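Streptomycin 3''-adenylyltransferase (Enterococcus faecalis, PDB 6SXJ) catalyses the ATP-dependent adenylylation of spectinomycin to 9-O-adenylylspectinomycin with release of diphosphate, and so makes the bacterium resistant to this antibiotic. Local coordinates at residues 88-92 against 93-97; 110-113 against 114-117; 118-122 against 123-127. One frame throughout, in Å; residues are numbered along the deposited sequence.

Contact 1. Residues 88-92 against 93-97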
loop_
_atom_site.group_PDB
_atom_site.type_symbol
_atom_site.label_atom_id
_atom_site.label_comp_id
_atom_site.label_asym_id
_atom_site.label_seq_id
_atom_site.Cartn_x
_atom_site.Cartn_y
_atom_site.Cartn_z
ATOM N N THR A 88 -7.667 2.141 3.904
ATOM C CA THR A 88 -7.164 2.815 5.091
ATOM C C THR A 88 -8.095 3.960 5.462
ATOM O O THR A 88 -8.589 4.679 4.587
ATOM C CB THR A 88 -5.756 3.376 4.862
ATOM O OG1 THR A 88 -4.864 2.311 4.524
ATOM C CG2 THR A 88 -5.259 4.090 6.105
ATOM N N ILE A 89 -8.310 4.142 6.761
ATOM C CA ILE A 89 -9.145 5.212 7.290
ATOM C C ILE A 89 -8.273 6.111 8.153
ATOM O O ILE A 89 -7.567 5.628 9.049
ATOM C CB ILE A 89 -10.329 4.657 8.106
ATOM C CG1 ILE A 89 -11.138 3.668 7.263
ATOM C CG2 ILE A 89 -11.200 5.795 8.613
ATOM C CD1 ILE A 89 -12.355 3.110 7.957
ATOM N N ILE A 90 -8.325 7.411 7.885
ATOM C CA ILE A 90 -7.683 8.408 8.727
ATOM C C ILE A 90 -8.737 9.389 9.221
ATOM O O ILE A 90 -9.763 9.619 8.566
ATOM C CB ILE A 90 -6.558 9.160 7.985
ATOM C CG1 ILE A 90 -7.071 9.701 6.645
ATOM C CG2 ILE A 90 -5.356 8.250 7.778
ATOM C CD1 ILE A 90 -6.118 10.660 5.980
ATOM N N ILE A 91 -8.476 9.952 10.400
ATOM C CA ILE A 91 -9.264 11.041 10.962
ATOM C C ILE A 91 -8.615 12.341 10.530
ATOM O O ILE A 91 -7.402 12.515 10.690
ATOM C CB ILE A 91 -9.328 10.945 12.497
ATOM C CG1 ILE A 91 -9.814 9.562 12.915
ATOM C CG2 ILE A 91 -10.237 12.027 13.059
ATOM C CD1 ILE A 91 -10.274 9.475 14.352
ATOM N N GLN A 92 -9.408 13.255 9.965
ATOM C CA GLN A 92 -8.821 14.478 9.429
ATOM C C GLN A 92 -8.044 15.231 10.505
ATOM O O GLN A 92 -6.923 15.693 10.267
ATOM C CB GLN A 92 -9.901 15.376 8.831
ATOM C CG GLN A 92 -9.336 16.501 7.988
ATOM C CD GLN A 92 -10.391 17.519 7.593
ATOM O OE1 GLN A 92 -11.591 17.253 7.674
ATOM N NE2 GLN A 92 -9.945 18.693 7.162
ATOM N N GLN A 93 -8.635 15.370 11.696
ATOM C CA GLN A 93 -8.039 16.216 12.725
ATOM C C GLN A 93 -6.749 15.617 13.270
ATOM O O GLN A 93 -5.884 16.352 13.759
ATOM C CB GLN A 93 -9.041 16.442 13.857
ATOM C CG GLN A 93 -9.446 15.165 14.587
ATOM C CD GLN A 93 -9.930 15.421 16.004
ATOM O OE1 GLN A 93 -9.993 16.567 16.455
ATOM N NE2 GLN A 93 -10.270 14.349 16.716
ATOM N N GLU A 94 -6.599 14.293 13.199
ATOM C CA GLU A 94 -5.400 13.640 13.704
ATOM C C GLU A 94 -4.180 13.898 12.836
ATOM O O GLU A 94 -3.064 13.558 13.247
ATOM C CB GLU A 94 -5.633 12.135 13.822
ATOM C CG GLU A 94 -6.640 11.778 14.893
ATOM C CD GLU A 94 -6.633 10.317 15.218
ATOM O OE1 GLU A 94 -6.158 9.554 14.352
ATOM O OE2 GLU A 94 -7.094 9.944 16.324
ATOM N N MET A 95 -4.358 14.491 11.659
ATOM C CA MET A 95 -3.225 14.783 10.795
ATOM C C MET A 95 -2.652 16.181 10.995
ATOM O O MET A 95 -1.595 16.486 10.437
ATOM C CB MET A 95 -3.614 14.615 9.327
ATOM C CG MET A 95 -4.519 13.427 9.006
ATOM S SD MET A 95 -4.085 11.839 9.753
ATOM C CE MET A 95 -2.485 11.543 9.020
ATOM N N VAL A 96 -3.260 16.995 11.859
ATOM C CA VAL A 96 -2.817 18.364 12.100
ATOM C C VAL A 96 -2.502 18.491 13.588
ATOM O O VAL A 96 -3.297 18.072 14.419
ATOM C CB VAL A 96 -3.883 19.400 11.703
ATOM C CG1 VAL A 96 -4.190 19.325 10.210
ATOM C CG2 VAL A 96 -5.156 19.214 12.530
ATOM N N PRO A 97 -1.335 19.057 13.962
ATOM C CA PRO A 97 -0.233 19.423 13.057
ATOM C C PRO A 97 0.416 18.162 12.490
ATOM O O PRO A 97 0.405 17.129 13.164
ATOM C CB PRO A 97 0.730 20.206 13.956
ATOM C CG PRO A 97 0.431 19.737 15.346
ATOM C CD PRO A 97 -1.028 19.357 15.375
#
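Ile91 and Glu94 meet where strand 85-91 of the nucleotidyltransferase sheet runs out and the chain folds into a 3-10 turn at 93-95. The glutamate passes slantwise across the isoleucine: its CG lies 3.7 Å from Ile91 CB, and Glu94 CD stands 3.8 Å from Ile91 CD1, so the aliphatic part and the carboxylate carbon both rest on the branched chain. Glu94 CG is anti to the carbonyl carbon (chi1 -68°) and the chain beyond is extended, which carries the carboxylate past the isoleucine to Lys124, whose NZ forms a salt bridge with Glu94 OE2. On the other branch, Ile91 CG2 touches Gln93 CG at 3.6 Å; these two side chains run side by side in the same direction.

Met95 turns to the opposite face of the strand end from Ile91. Bent at chi2 and chi3, it brings SD to 4.1 Å from Ile90 CB, and both residues also pack on Leu134 of helix 130-139. Ile91 instead leans on Val53 and Glu105 of the flanking strands, so it packs against its neighbours in the sheet while Met95 packs towards the helix.

The backbone positions these groups. Glu94 N gives a weak bond to Ile91 O, bent to 131° at the hydrogen. The next i to i+3 bond is straighter (161°): Met95 N donates to Gln92 O over 3.2 Å. Met95 CG in turn lies 3.5 Å from Ile91 O, the carbonyl oxygen that takes the weak bond from Glu94 N.

Contact 2. Residues 110-113 against 114-117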
loop_
_atom_site.group_PDB
_atom_site.type_symbol
_atom_site.label_atom_id
_atom_site.label_comp_id
_atom_site.label_asym_id
_atom_site.label_seq_id
_atom_site.Cartn_x
_atom_site.Cartn_y
_atom_site.Cartn_z
ATOM N N GLU A 110 -5.752 -7.816 3.162
ATOM C CA GLU A 110 -5.879 -9.266 3.145
ATOM C C GLU A 110 -4.756 -9.960 3.901
ATOM O O GLU A 110 -4.952 -11.089 4.353
ATOM C CB GLU A 110 -5.924 -9.776 1.703
ATOM C CG GLU A 110 -7.234 -9.475 0.986
ATOM C CD GLU A 110 -8.435 -10.098 1.667
ATOM O OE1 GLU A 110 -8.304 -11.211 2.223
ATOM O OE2 GLU A 110 -9.511 -9.464 1.670
ATOM N N TRP A 111 -3.587 -9.325 4.040
ATOM C CA TRP A 111 -2.528 -9.896 4.870
ATOM C C TRP A 111 -2.950 -10.033 6.324
ATOM O O TRP A 111 -2.257 -10.707 7.093
ATOM C CB TRP A 111 -1.256 -9.047 4.791
ATOM C CG TRP A 111 -1.417 -7.655 5.336
ATOM C CD1 TRP A 111 -1.139 -7.235 6.600
ATOM C CD2 TRP A 111 -1.893 -6.505 4.627
ATOM N NE1 TRP A 111 -1.418 -5.896 6.725
ATOM C CE2 TRP A 111 -1.875 -5.424 5.526
ATOM C CE3 TRP A 111 -2.323 -6.286 3.314
ATOM C CZ2 TRP A 111 -2.278 -4.146 5.161
ATOM C CZ3 TRP A 111 -2.724 -5.019 2.954
ATOM C CH2 TRP A 111 -2.700 -3.964 3.871
ATOM N N LEU A 112 -4.072 -9.427 6.709
ATOM C CA LEU A 112 -4.584 -9.460 8.067
ATOM C C LEU A 112 -5.750 -10.428 8.240
ATOM O O LEU A 112 -6.348 -10.480 9.324
ATOM C CB LEU A 112 -5.026 -8.056 8.484
ATOM C CG LEU A 112 -3.980 -6.970 8.721
ATOM C CD1 LEU A 112 -4.674 -5.621 8.809
ATOM C CD2 LEU A 112 -3.183 -7.260 9.995
ATOM N N GLN A 113 -6.090 -11.197 7.205
ATOM C CA GLN A 113 -7.303 -12.007 7.264
ATOM C C GLN A 113 -7.212 -13.065 8.362
ATOM O O GLN A 113 -8.144 -13.232 9.152
ATOM C CB GLN A 113 -7.567 -12.651 5.902
ATOM C CG GLN A 113 -8.998 -13.147 5.711
ATOM C CD GLN A 113 -10.023 -12.044 5.776
ATOM O OE1 GLN A 113 -10.706 -11.873 6.788
ATOM N NE2 GLN A 113 -10.151 -11.291 4.690
ATOM N N GLU A 114 -6.103 -13.802 8.423
ATOM C CA GLU A 114 -5.954 -14.811 9.471
ATOM C C GLU A 114 -6.213 -14.205 10.842
ATOM O O GLU A 114 -6.950 -14.767 11.660
ATOM C CB GLU A 114 -4.561 -15.421 9.421
ATOM C CG GLU A 114 -4.378 -16.439 8.321
ATOM C CD GLU A 114 -3.062 -17.181 8.441
ATOM O OE1 GLU A 114 -3.078 -18.431 8.403
ATOM O OE2 GLU A 114 -2.013 -16.511 8.577
ATOM N N LEU A 115 -5.645 -13.026 11.091
ATOM C CA LEU A 115 -5.881 -12.346 12.357
ATOM C C LEU A 115 -7.327 -11.890 12.486
ATOM O O LEU A 115 -7.900 -11.950 13.580
ATOM C CB LEU A 115 -4.948 -11.153 12.484
ATOM C CG LEU A 115 -3.522 -11.433 12.952
ATOM C CD1 LEU A 115 -2.780 -12.392 12.053
ATOM C CD2 LEU A 115 -2.841 -10.070 13.022
ATOM N N TYR A 116 -7.922 -11.387 11.399
ATOM C CA TYR A 116 -9.342 -11.054 11.439
ATOM C C TYR A 116 -10.149 -12.244 11.946
ATOM O O TYR A 116 -11.045 -12.097 12.789
ATOM C CB TYR A 116 -9.836 -10.636 10.049
ATOM C CG TYR A 116 -9.345 -9.290 9.540
ATOM C CD1 TYR A 116 -9.009 -8.260 10.413
ATOM C CD2 TYR A 116 -9.228 -9.053 8.177
ATOM C CE1 TYR A 116 -8.569 -7.034 9.936
ATOM C CE2 TYR A 116 -8.789 -7.832 7.690
ATOM C CZ TYR A 116 -8.472 -6.826 8.565
ATOM O OH TYR A 116 -8.041 -5.616 8.065
ATOM N N GLU A 117 -9.833 -13.440 11.441
ATOM C CA GLU A 117 -10.538 -14.645 11.860
ATOM C C GLU A 117 -10.331 -14.929 13.341
ATOM O O GLU A 117 -11.188 -15.552 13.974
ATOM C CB GLU A 117 -10.071 -15.843 11.027
ATOM C CG GLU A 117 -10.231 -15.676 9.519
ATOM C CD GLU A 117 -11.685 -15.591 9.080
ATOM O OE1 GLU A 117 -11.939 -15.323 7.885
ATOM O OE2 GLU A 117 -12.578 -15.793 9.930
#
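Leu112 O accepts Tyr116 N at 2.8 Å and Gln113 O accepts Glu117 N at 2.9 Å, two i to i+4 bonds that open the short helix 113-117 directly after the 3-10 turn 110-112, with Leu112 at the N-cap position.

Leu112 also meets Tyr116 through its side chain. Its CB lies over the face of the phenol, 3.9 Å from the ring centroid and 21° off the normal, a CH-pi contact. Leu112 O sits above the same ring nearer its rim, while Leu112 CD1 reaches 3.4 Å from Tyr116 OH. With CG anti to the carbonyl carbon (chi1 -71°), the tyrosine is laid back along the first turn, bringing the face of its ring under Leu112 CB. Across the other branch, Leu112 CD2 makes a looser apolar contact with Leu115 CD2.

Gln113 approaches the ring at its edge: OE1 is 3.5 Å from Tyr116 CD2, and the amide is turned 63° from the ring plane. The same amide is held at both ends. NE2 donates to Glu110 OE1 at 3.1 Å on the syn side of the carboxylate, close to the amide's own plane, and OE1 accepts from Arg70 NH1. Donation at one end and acceptance at the other are consistent with the modelled orientation of the amide.

Tyr116 OH is hydrogen-bonded to Ile107 O and Gly109 N, tying the helix to the end of strand 103-108. Glu110 OE2, bonded to Tyr108 OH and Ser73 OG, links the preceding turn to that strand and to the loop after helix 59-69.

Contact 3. Residues 118-122 against 123-127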
loop_
_atom_site.group_PDB
_atom_site.type_symbol
_atom_site.label_atom_id
_atom_site.label_comp_id
_atom_site.label_asym_id
_atom_site.label_seq_id
_atom_site.Cartn_x
_atom_site.Cartn_y
_atom_site.Cartn_z
ATOM N N GLN A 118 -9.206 -14.486 13.907
ATOM C CA GLN A 118 -8.934 -14.654 15.330
ATOM C C GLN A 118 -9.563 -13.558 16.183
ATOM O O GLN A 118 -9.217 -13.431 17.362
ATOM C CB GLN A 118 -7.422 -14.678 15.589
ATOM C CG GLN A 118 -6.715 -15.957 15.182
ATOM C CD GLN A 118 -5.302 -16.042 15.746
ATOM O OE1 GLN A 118 -4.327 -16.135 14.999
ATOM N NE2 GLN A 118 -5.188 -16.002 17.071
ATOM N N GLY A 119 -10.462 -12.759 15.622
ATOM C CA GLY A 119 -11.053 -11.654 16.341
ATOM C C GLY A 119 -10.257 -10.370 16.308
ATOM O O GLY A 119 -10.694 -9.373 16.899
ATOM N N TYR A 120 -9.108 -10.351 15.638
ATOM C CA TYR A 120 -8.298 -9.146 15.630
ATOM C C TYR A 120 -9.096 -7.980 15.064
ATOM O O TYR A 120 -9.845 -8.117 14.091
ATOM C CB TYR A 120 -7.027 -9.347 14.821
ATOM C CG TYR A 120 -6.257 -8.059 14.635
ATOM C CD1 TYR A 120 -5.534 -7.506 15.686
ATOM C CD2 TYR A 120 -6.264 -7.387 13.412
ATOM C CE1 TYR A 120 -4.829 -6.321 15.527
ATOM C CE2 TYR A 120 -5.562 -6.205 13.243
ATOM C CZ TYR A 120 -4.841 -5.680 14.307
ATOM O OH TYR A 120 -4.139 -4.503 14.164
ATOM N N ILE A 121 -8.905 -6.818 15.673
ATOM C CA ILE A 121 -9.708 -5.637 15.397
ATOM C C ILE A 121 -8.747 -4.457 15.298
ATOM O O ILE A 121 -8.154 -4.067 16.313
ATOM C CB ILE A 121 -10.767 -5.443 16.495
ATOM C CG1 ILE A 121 -11.577 -4.176 16.233
ATOM C CG2 ILE A 121 -10.103 -5.456 17.878
ATOM C CD1 ILE A 121 -12.732 -4.400 15.283
ATOM N N PRO A 122 -8.544 -3.867 14.118
ATOM C CA PRO A 122 -7.572 -2.770 14.017
ATOM C C PRO A 122 -7.867 -1.661 15.018
ATOM O O PRO A 122 -8.989 -1.159 15.113
ATOM C CB PRO A 122 -7.724 -2.294 12.563
ATOM C CG PRO A 122 -8.160 -3.532 11.824
ATOM C CD PRO A 122 -9.076 -4.255 12.794
ATOM N N GLN A 123 -6.850 -1.305 15.796
ATOM C CA GLN A 123 -6.915 -0.213 16.753
ATOM C C GLN A 123 -6.080 0.945 16.229
ATOM O O GLN A 123 -5.228 0.770 15.352
ATOM C CB GLN A 123 -6.411 -0.659 18.135
ATOM C CG GLN A 123 -7.366 -1.611 18.838
ATOM C CD GLN A 123 -8.793 -1.089 18.876
ATOM O OE1 GLN A 123 -9.022 0.102 19.086
ATOM N NE2 GLN A 123 -9.758 -1.978 18.659
ATOM N N LYS A 124 -6.335 2.135 16.767
ATOM C CA LYS A 124 -5.536 3.293 16.396
ATOM C C LYS A 124 -4.061 2.954 16.546
ATOM O O LYS A 124 -3.629 2.463 17.591
ATOM C CB LYS A 124 -5.895 4.499 17.266
ATOM C CG LYS A 124 -5.011 5.721 17.020
ATOM C CD LYS A 124 -5.294 6.384 15.674
ATOM C CE LYS A 124 -6.718 6.913 15.557
ATOM N NZ LYS A 124 -7.284 7.378 16.866
ATOM N N GLU A 125 -3.287 3.208 15.496
ATOM C CA GLU A 125 -1.866 2.901 15.533
ATOM C C GLU A 125 -1.112 3.944 14.727
ATOM O O GLU A 125 -1.697 4.722 13.966
ATOM C CB GLU A 125 -1.577 1.494 14.994
ATOM C CG GLU A 125 -2.401 1.126 13.776
ATOM C CD GLU A 125 -1.916 -0.140 13.089
ATOM O OE1 GLU A 125 -0.686 -0.287 12.909
ATOM O OE2 GLU A 125 -2.771 -0.982 12.718
ATOM N N LEU A 126 0.203 3.946 14.905
ATOM C CA LEU A 126 1.102 4.806 14.155
ATOM C C LEU A 126 1.699 3.974 13.033
ATOM O O LEU A 126 2.092 2.825 13.256
ATOM C CB LEU A 126 2.195 5.374 15.056
ATOM C CG LEU A 126 1.779 6.518 15.987
ATOM C CD1 LEU A 126 1.747 7.844 15.231
ATOM C CD2 LEU A 126 0.436 6.266 16.647
ATOM N N ASN A 127 1.731 4.533 11.826
ATOM C CA ASN A 127 2.121 3.777 10.636
ATOM C C ASN A 127 3.019 4.667 9.786
ATOM O O ASN A 127 2.532 5.504 9.019
ATOM C CB ASN A 127 0.897 3.312 9.853
ATOM C CG ASN A 127 1.264 2.572 8.581
ATOM O OD1 ASN A 127 2.443 2.390 8.268
ATOM N ND2 ASN A 127 0.248 2.145 7.831
#
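Gln123 NE2, hydrogen-bonded to Asp59 OD1 at the start of helix 59-69, also lies against Ile121, 3.6 Å from its CG2 and 3.7 Å from its CG1. The contact belongs to the extended connection between helix 113-117 and the edge strand 125-126 of the mixed sheet. Gln123 CG is anti to the carbonyl carbon and the chain bends at chi2 (-51°), which folds the amide back over the preceding backbone: NE2 comes within 3.5 Å of Ile121 O. The aspartate thus holds the amide beside the isoleucine, and the two side chains pass at a slant. Pro122, between them, turns its ring into the protein, against Phe106, Ile66 and Tyr116, and its carbonyl accepts a hydrogen bond from Lys62 NZ.

Upstream, Gly119 is the C-prime residue of a Schellman motif: its positive phi (86°) ends the helix, with Tyr120 N directed to Leu115 O and Gly119 N to Tyr116 O. Tyr120 then reaches along the connection, with Pro122 N over one face of its ring, 3.9 Å above the plane and offset toward the rim.

At the strand, Glu125 shares backbone hydrogen bonding with Gln104, which pairs the edge to strand 103-108. The Glu125 carboxylate approaches the Tyr120 phenol nearly perpendicularly, the planes 88° apart, and stops with Glu125 OE2 4.0 Å from Tyr120 OH.

Overall arrangement
From the N terminus, contact 1 comes first, turning the chain at the end of strand 85-91. After strand 103-108, contact 2 closes the turn that starts helix 113-117; contact 3 then leaves that helix and reaches the edge strand 125-126. The three are in series, neither nested nor crossed. Contacts 2 and 3 adjoin: besides the bonds that end the helix, Leu112 CD2 packs 4.2 Å from Tyr120 CE2, and Tyr116 CE1 lies 4.0 Å from Pro122 CG. Contact 3 returns to contact 1 through the salt bridge that ties 123-127 to 93-97, spanning strand 103-108. Contacts 1 and 2 do not touch, their centres about 24 Å apart.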